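Local coordinates for cysteine protease-like virA (Shigella flexneri, PDB 3EB8), which is a secreted virulence effector required for bacterial entry into epithelial cells and for later spreading, and despite its name is probably not a protease, at residues L48-V57 with T68-L78; E322-G330 with A341-V349. One frame throughout, in Å; residues are numbered along the deposited sequence.

Contact 1. Residues L48-V57 with T68-L78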
# COMPACT_ATOMS: atom_id res chain seq x y z
N LEU A 48 13.93 13.34 11.66
CA LEU A 48 12.88 13.09 12.63
C LEU A 48 13.27 11.88 13.46
O LEU A 48 13.47 10.80 12.91
CB LEU A 48 11.57 12.83 11.92
CG LEU A 48 11.25 13.86 10.85
CD1 LEU A 48 9.96 13.51 10.11
CD2 LEU A 48 11.17 15.24 11.46
N CYS A 49 13.36 12.06 14.77
CA CYS A 49 13.82 10.99 15.64
C CYS A 49 12.80 10.66 16.71
O CYS A 49 12.09 11.54 17.19
CB CYS A 49 15.16 11.35 16.28
SG CYS A 49 16.42 11.78 15.08
N LEU A 50 12.74 9.39 17.07
CA LEU A 50 11.94 8.91 18.18
C LEU A 50 12.87 8.43 19.27
O LEU A 50 13.85 7.73 19.00
CB LEU A 50 11.03 7.77 17.72
CG LEU A 50 9.72 8.26 17.12
CD1 LEU A 50 9.13 7.23 16.18
CD2 LEU A 50 8.74 8.59 18.23
N ASN A 51 12.59 8.84 20.50
CA ASN A 51 13.32 8.34 21.65
C ASN A 51 12.31 8.07 22.76
O ASN A 51 11.65 8.99 23.24
CB ASN A 51 14.40 9.33 22.07
CG ASN A 51 15.31 9.73 20.90
OD1 ASN A 51 16.20 8.97 20.51
ND2 ASN A 51 15.07 10.91 20.33
N LYS A 52 12.17 6.81 23.13
CA LYS A 52 11.17 6.41 24.10
C LYS A 52 9.79 6.97 23.70
O LYS A 52 9.07 7.53 24.52
CB LYS A 52 11.57 6.86 25.50
CG LYS A 52 12.82 6.15 26.02
CD LYS A 52 12.81 6.03 27.54
CE LYS A 52 13.68 4.87 27.99
NZ LYS A 52 13.53 4.59 29.45
N GLY A 53 9.45 6.82 22.43
CA GLY A 53 8.16 7.25 21.93
C GLY A 53 7.99 8.76 21.77
O GLY A 53 6.93 9.21 21.34
N ILE A 54 9.01 9.53 22.13
CA ILE A 54 8.96 10.98 21.94
C ILE A 54 9.68 11.41 20.66
O ILE A 54 10.83 11.03 20.42
CB ILE A 54 9.62 11.73 23.11
CG1 ILE A 54 8.96 11.34 24.44
CG2 ILE A 54 9.53 13.23 22.89
CD1 ILE A 54 9.70 11.86 25.66
N CYS A 55 8.99 12.21 19.85
CA CYS A 55 9.54 12.67 18.58
C CYS A 55 10.26 14.01 18.70
O CYS A 55 9.69 15.01 19.17
CB CYS A 55 8.44 12.77 17.52
SG CYS A 55 9.04 13.29 15.89
N SER A 56 11.52 14.03 18.26
CA SER A 56 12.28 15.27 18.18
C SER A 56 12.62 15.56 16.72
O SER A 56 12.76 14.64 15.91
CB SER A 56 13.56 15.20 19.02
OG SER A 56 13.26 14.90 20.37
N VAL A 57 12.73 16.84 16.40
CA VAL A 57 13.08 17.27 15.06
C VAL A 57 14.44 17.95 15.07
O VAL A 57 14.69 18.86 15.86
CB VAL A 57 12.04 18.24 14.51
CG1 VAL A 57 12.36 18.58 13.06
CG2 VAL A 57 10.64 17.63 14.66
N THR A 68 14.07 20.27 18.31
CA THR A 68 12.85 20.59 19.01
C THR A 68 12.15 19.30 19.39
O THR A 68 12.08 18.36 18.59
CB THR A 68 11.90 21.43 18.15
OG1 THR A 68 12.45 22.74 17.98
CG2 THR A 68 10.52 21.53 18.80
N GLN A 69 11.64 19.24 20.61
CA GLN A 69 10.92 18.07 21.06
C GLN A 69 9.44 18.36 20.91
O GLN A 69 8.95 19.38 21.40
CB GLN A 69 11.29 17.77 22.52
CG GLN A 69 11.00 16.35 22.97
CD GLN A 69 11.29 16.15 24.44
OE1 GLN A 69 11.78 15.10 24.85
NE2 GLN A 69 11.01 17.17 25.24
N LEU A 70 8.72 17.49 20.21
CA LEU A 70 7.29 17.69 19.98
C LEU A 70 6.45 17.12 21.11
O LEU A 70 6.75 16.03 21.62
CB LEU A 70 6.86 17.03 18.67
CG LEU A 70 7.68 17.21 17.40
CD1 LEU A 70 6.98 16.52 16.25
CD2 LEU A 70 7.90 18.67 17.06
N SER A 71 5.38 17.83 21.48
CA SER A 71 4.37 17.26 22.37
C SER A 71 3.62 16.18 21.60
O SER A 71 3.73 16.11 20.38
CB SER A 71 3.38 18.33 22.81
OG SER A 71 2.61 18.76 21.70
N SER A 72 2.84 15.36 22.31
CA SER A 72 2.13 14.27 21.64
C SER A 72 1.21 14.82 20.55
O SER A 72 0.99 14.17 19.52
CB SER A 72 1.34 13.43 22.64
OG SER A 72 -0.05 13.69 22.52
N LYS A 73 0.68 16.02 20.78
CA LYS A 73 -0.22 16.64 19.82
C LYS A 73 0.52 17.05 18.55
O LYS A 73 0.12 16.72 17.43
CB LYS A 73 -0.90 17.86 20.44
CG LYS A 73 -1.67 18.73 19.45
CD LYS A 73 -2.47 19.80 20.19
CE LYS A 73 -3.14 20.77 19.21
NZ LYS A 73 -3.84 21.89 19.91
N GLU A 74 1.62 17.78 18.73
CA GLU A 74 2.38 18.28 17.60
C GLU A 74 2.94 17.12 16.77
O GLU A 74 3.15 17.24 15.56
CB GLU A 74 3.51 19.17 18.11
CG GLU A 74 3.07 20.09 19.24
CD GLU A 74 4.20 20.88 19.86
OE1 GLU A 74 3.93 21.99 20.37
OE2 GLU A 74 5.36 20.41 19.82
N TYR A 75 3.17 16.00 17.42
CA TYR A 75 3.74 14.84 16.78
C TYR A 75 2.69 14.12 15.96
O TYR A 75 2.97 13.57 14.89
CB TYR A 75 4.34 13.90 17.83
CG TYR A 75 4.77 12.55 17.30
CD1 TYR A 75 5.52 12.44 16.14
CD2 TYR A 75 4.43 11.38 17.97
CE1 TYR A 75 5.91 11.21 15.65
CE2 TYR A 75 4.83 10.14 17.50
CZ TYR A 75 5.56 10.07 16.34
OH TYR A 75 5.94 8.84 15.87
N ASN A 76 1.46 14.11 16.45
CA ASN A 76 0.38 13.46 15.73
C ASN A 76 -0.02 14.32 14.54
O ASN A 76 -0.39 13.81 13.48
CB ASN A 76 -0.82 13.16 16.65
CG ASN A 76 -0.58 11.95 17.53
OD1 ASN A 76 -0.41 10.83 17.05
ND2 ASN A 76 -0.56 12.18 18.84
N ASN A 77 0.11 15.62 14.71
CA ASN A 77 -0.06 16.54 13.61
C ASN A 77 0.99 16.25 12.53
O ASN A 77 0.69 16.18 11.33
CB ASN A 77 0.09 17.97 14.12
CG ASN A 77 -0.40 19.00 13.13
OD1 ASN A 77 0.39 19.59 12.39
ND2 ASN A 77 -1.71 19.23 13.11
N LEU A 78 2.23 16.05 12.96
CA LEU A 78 3.33 15.72 12.05
C LEU A 78 3.04 14.42 11.32
O LEU A 78 3.23 14.33 10.12
CB LEU A 78 4.65 15.63 12.80
CG LEU A 78 5.91 15.32 11.99
CD1 LEU A 78 7.16 15.79 12.72
CD2 LEU A 78 6.02 13.85 11.70

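Contact 2. Residues E322-G330 with A341-V349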
# COMPACT_ATOMS: atom_id res chain seq x y z
N GLU A 322 -0.16 -2.19 4.56
CA GLU A 322 0.57 -2.07 3.32
C GLU A 322 1.76 -3.03 3.27
O GLU A 322 2.52 -3.17 4.24
CB GLU A 322 1.06 -0.64 3.14
CG GLU A 322 2.11 -0.45 2.07
CD GLU A 322 2.48 1.01 1.93
OE1 GLU A 322 2.05 1.82 2.77
OE2 GLU A 322 3.20 1.37 0.98
N THR A 323 1.93 -3.70 2.13
CA THR A 323 3.10 -4.50 1.87
C THR A 323 3.81 -3.98 0.63
O THR A 323 3.19 -3.78 -0.41
CB THR A 323 2.76 -5.95 1.61
OG1 THR A 323 1.79 -6.38 2.57
CG2 THR A 323 4.02 -6.82 1.68
N SER A 324 5.12 -3.78 0.76
CA SER A 324 5.96 -3.36 -0.35
C SER A 324 7.09 -4.37 -0.58
O SER A 324 7.61 -4.97 0.37
CB SER A 324 6.57 -2.00 -0.04
OG SER A 324 7.46 -2.14 1.04
N TYR A 325 7.49 -4.51 -1.84
CA TYR A 325 8.52 -5.43 -2.25
C TYR A 325 8.98 -5.17 -3.69
O TYR A 325 8.33 -4.45 -4.46
CB TYR A 325 8.01 -6.86 -2.16
CG TYR A 325 6.69 -7.06 -2.85
CD1 TYR A 325 6.63 -7.49 -4.15
CD2 TYR A 325 5.51 -6.81 -2.19
CE1 TYR A 325 5.41 -7.67 -4.77
CE2 TYR A 325 4.29 -6.98 -2.79
CZ TYR A 325 4.24 -7.41 -4.07
OH TYR A 325 3.00 -7.59 -4.66
N LEU A 326 10.10 -5.80 -4.03
CA LEU A 326 10.67 -5.76 -5.37
C LEU A 326 10.36 -7.06 -6.12
O LEU A 326 10.49 -8.15 -5.57
CB LEU A 326 12.19 -5.66 -5.24
CG LEU A 326 12.94 -4.58 -5.98
CD1 LEU A 326 12.46 -3.20 -5.53
CD2 LEU A 326 14.42 -4.75 -5.69
N VAL A 327 9.97 -6.93 -7.38
CA VAL A 327 9.86 -8.09 -8.25
C VAL A 327 10.93 -8.02 -9.33
O VAL A 327 10.92 -7.11 -10.16
CB VAL A 327 8.49 -8.16 -8.94
CG1 VAL A 327 8.41 -9.43 -9.79
CG2 VAL A 327 7.36 -8.09 -7.91
N HIS A 328 11.85 -8.99 -9.31
CA HIS A 328 13.00 -9.02 -10.22
C HIS A 328 12.59 -9.28 -11.69
O HIS A 328 11.54 -9.86 -11.97
CB HIS A 328 14.06 -10.03 -9.73
CG HIS A 328 13.76 -11.46 -10.09
ND1 HIS A 328 13.26 -12.37 -9.18
CD2 HIS A 328 13.89 -12.12 -11.26
CE1 HIS A 328 13.09 -13.54 -9.78
NE2 HIS A 328 13.46 -13.41 -11.05
N ALA A 329 13.45 -8.86 -12.61
CA ALA A 329 13.17 -8.90 -14.05
C ALA A 329 12.74 -10.23 -14.66
O ALA A 329 11.92 -10.27 -15.59
CB ALA A 329 14.36 -8.36 -14.81
N GLY A 330 13.30 -11.33 -14.20
CA GLY A 330 12.92 -12.59 -14.82
C GLY A 330 11.77 -13.37 -14.18
O GLY A 330 11.61 -14.57 -14.45
N ALA A 341 10.35 -15.44 -5.97
CA ALA A 341 10.74 -14.04 -6.22
C ALA A 341 10.44 -13.10 -5.04
O ALA A 341 11.19 -12.15 -4.81
CB ALA A 341 10.10 -13.52 -7.50
N ILE A 342 9.37 -13.39 -4.30
CA ILE A 342 8.90 -12.51 -3.22
C ILE A 342 8.69 -13.25 -1.90
O ILE A 342 7.55 -13.42 -1.47
CB ILE A 342 7.54 -11.85 -3.60
CG1 ILE A 342 7.50 -11.52 -5.10
CG2 ILE A 342 7.28 -10.61 -2.72
CD1 ILE A 342 6.14 -11.10 -5.60
N PRO A 343 9.78 -13.72 -1.28
CA PRO A 343 9.74 -14.41 0.01
C PRO A 343 9.36 -13.42 1.10
O PRO A 343 9.65 -12.25 0.93
CB PRO A 343 11.21 -14.85 0.22
CG PRO A 343 12.00 -13.86 -0.59
CD PRO A 343 11.15 -13.74 -1.84
N PRO A 344 8.76 -13.90 2.21
CA PRO A 344 8.43 -13.06 3.38
C PRO A 344 9.54 -12.07 3.78
O PRO A 344 9.24 -10.89 4.03
CB PRO A 344 8.21 -14.10 4.48
CG PRO A 344 7.71 -15.29 3.77
CD PRO A 344 8.34 -15.30 2.40
N GLU A 345 10.78 -12.54 3.85
CA GLU A 345 11.92 -11.72 4.23
C GLU A 345 12.11 -10.48 3.35
O GLU A 345 12.66 -9.49 3.80
CB GLU A 345 13.21 -12.55 4.24
CG GLU A 345 13.27 -13.59 3.14
CD GLU A 345 14.30 -14.69 3.40
OE1 GLU A 345 15.52 -14.37 3.41
OE2 GLU A 345 13.90 -15.86 3.59
N SER A 346 11.67 -10.54 2.11
CA SER A 346 11.82 -9.36 1.25
C SER A 346 10.58 -8.47 1.16
O SER A 346 10.58 -7.48 0.42
CB SER A 346 12.34 -9.73 -0.14
OG SER A 346 11.92 -11.03 -0.49
N ARG A 347 9.53 -8.82 1.91
CA ARG A 347 8.35 -7.96 1.96
C ARG A 347 8.41 -7.12 3.21
O ARG A 347 8.71 -7.63 4.29
CB ARG A 347 7.05 -8.76 1.98
CG ARG A 347 6.86 -9.75 0.88
CD ARG A 347 5.67 -10.59 1.18
NE ARG A 347 5.87 -11.93 0.67
CZ ARG A 347 5.21 -13.00 1.08
NH1 ARG A 347 4.27 -12.90 2.01
NH2 ARG A 347 5.48 -14.18 0.54
N GLN A 348 8.12 -5.84 3.07
CA GLN A 348 7.96 -4.99 4.24
C GLN A 348 6.50 -4.68 4.49
O GLN A 348 5.75 -4.28 3.59
CB GLN A 348 8.76 -3.72 4.11
CG GLN A 348 8.80 -2.91 5.37
CD GLN A 348 9.63 -1.67 5.20
OE1 GLN A 348 9.18 -0.69 4.59
NE2 GLN A 348 10.87 -1.71 5.71
N VAL A 349 6.10 -4.87 5.74
CA VAL A 349 4.71 -4.75 6.14
C VAL A 349 4.56 -3.61 7.12
O VAL A 349 5.39 -3.45 8.03
CB VAL A 349 4.20 -6.09 6.73
CG1 VAL A 349 2.83 -5.93 7.36
CG2 VAL A 349 4.18 -7.15 5.64
O HOH W 1 12.34 -10.56 -6.74

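Contact 1. Residues L48-V57 with T68-L78
C55 meets Y75 through its CB, which lies over one face of the phenol ring, toward the rim; C55 CB is 3.2 Å from Y75 CD1, and the line to the ring centroid is 28° off the normal. SG, set anti to the backbone N (chi1 -178°), reaches the same ring obliquely, a sulfur-aromatic contact of 4.5 Å from C55 SG to the Y75 centroid. L50 crosses the far end of Y75 at about a right angle and sets both methyls against the hydroxyl, L50 CD1 being 3.6 Å from Y75 OH.

Among the aliphatic contacts, L70 divides its branches: CD1 touches C55 SG, while L70 CD2 comes within 3.8 Å of V57 CG2. L78 CD1 adds a looser contact with L48 CD2. On the face bearing S56 and Q69, I54 CG2 packs at 3.4 Å against Q69 CG.

The hydrogen bonds across the contact are all backbone. V57 and T68 form an antiparallel hydrogen-bonded pair, with V57 N to T68 O at 2.7 Å, and L70 N meets C55 O at 2.9 Å (169° at the hydrogen).

Before helix 72-81, S71 N donates to E74 OE2; the capping box's return bond, E74 N to S71 OG, is doubtful. Polar bonding thus joins the edge strand to its neighbour, whereas the helix is held on the sheet face of C55 and V57 by aromatic, sulfur and methyl packing.

Contact 2. Residues E322-G330 with A341-V349
I342 lays its CG2 over one face of the Y325 ring, 30° off the ring normal and 3.5 Å from Y325 CD1. Its other branch follows the same side of the tyrosine, I342 CD1 lying 3.6 Å from Y325 CE1 and also touching V327 CG2, which itself sits in plane at the ring edge. With chi1 51° the tyrosine CG sits between the backbone N and the carbonyl carbon, which brings the ring against I342, and its hydroxyl is hydrogen-bonded to S234 OG, which fixes the far end.

Past this apolar patch the segments become adjacent antiparallel strands, 315-327 and 348-356, of the mixed sheet; they are joined through helix 335-341 rather than by a tight turn. S324 and Q348 are the hydrogen-bonded pair: S324 N to Q348 O and Q348 N to S324 O are both 2.9 Å, with each donor in the carbonyl plane. In the next, non-hydrogen-bonded pair, T323 and V349 lie side by side, and T323 CG2 also packs 3.6 Å from R347 CB.

R347 folds back on its own segment. Its NE and NH2 grip I342 O side-on, at 3.1 Å from R347 NE and 3.0 Å from R347 NH2; the oxygen lies within 2° of the guanidinium plane, and these two bonds, with a third from NH1 to L240 O, limit rotation of the group.

Between the ends of strand 315-327 and helix 335-341 a water bridges the segments. It donates to A341 O at 2.8 Å and to L326 O, accepts from H328 N, and also bonds H328 ND1, beside which A341 CB packs.

Contact 1 and contact 2 belong to separate sheets and follow each other along the chain, the first closing before the second opens. Their centres are 31 Å apart and their nearest atoms about 14 Å, so neither touches the other. Contact 1 lies at the edge of the five-stranded antiparallel sheet, its centre 24 Å from that of the chain; contact 2 lies within the mixed sheet, 12 Å from the same point. Two hydrogen-bond partners of contact 2, S234 (OG, with Y325) and L240 (backbone O, with R347), belong to the tubulin-binding region, residues 182-273. This places 322-330 and 341-349 directly against that region, without showing that they bind tubulin themselves.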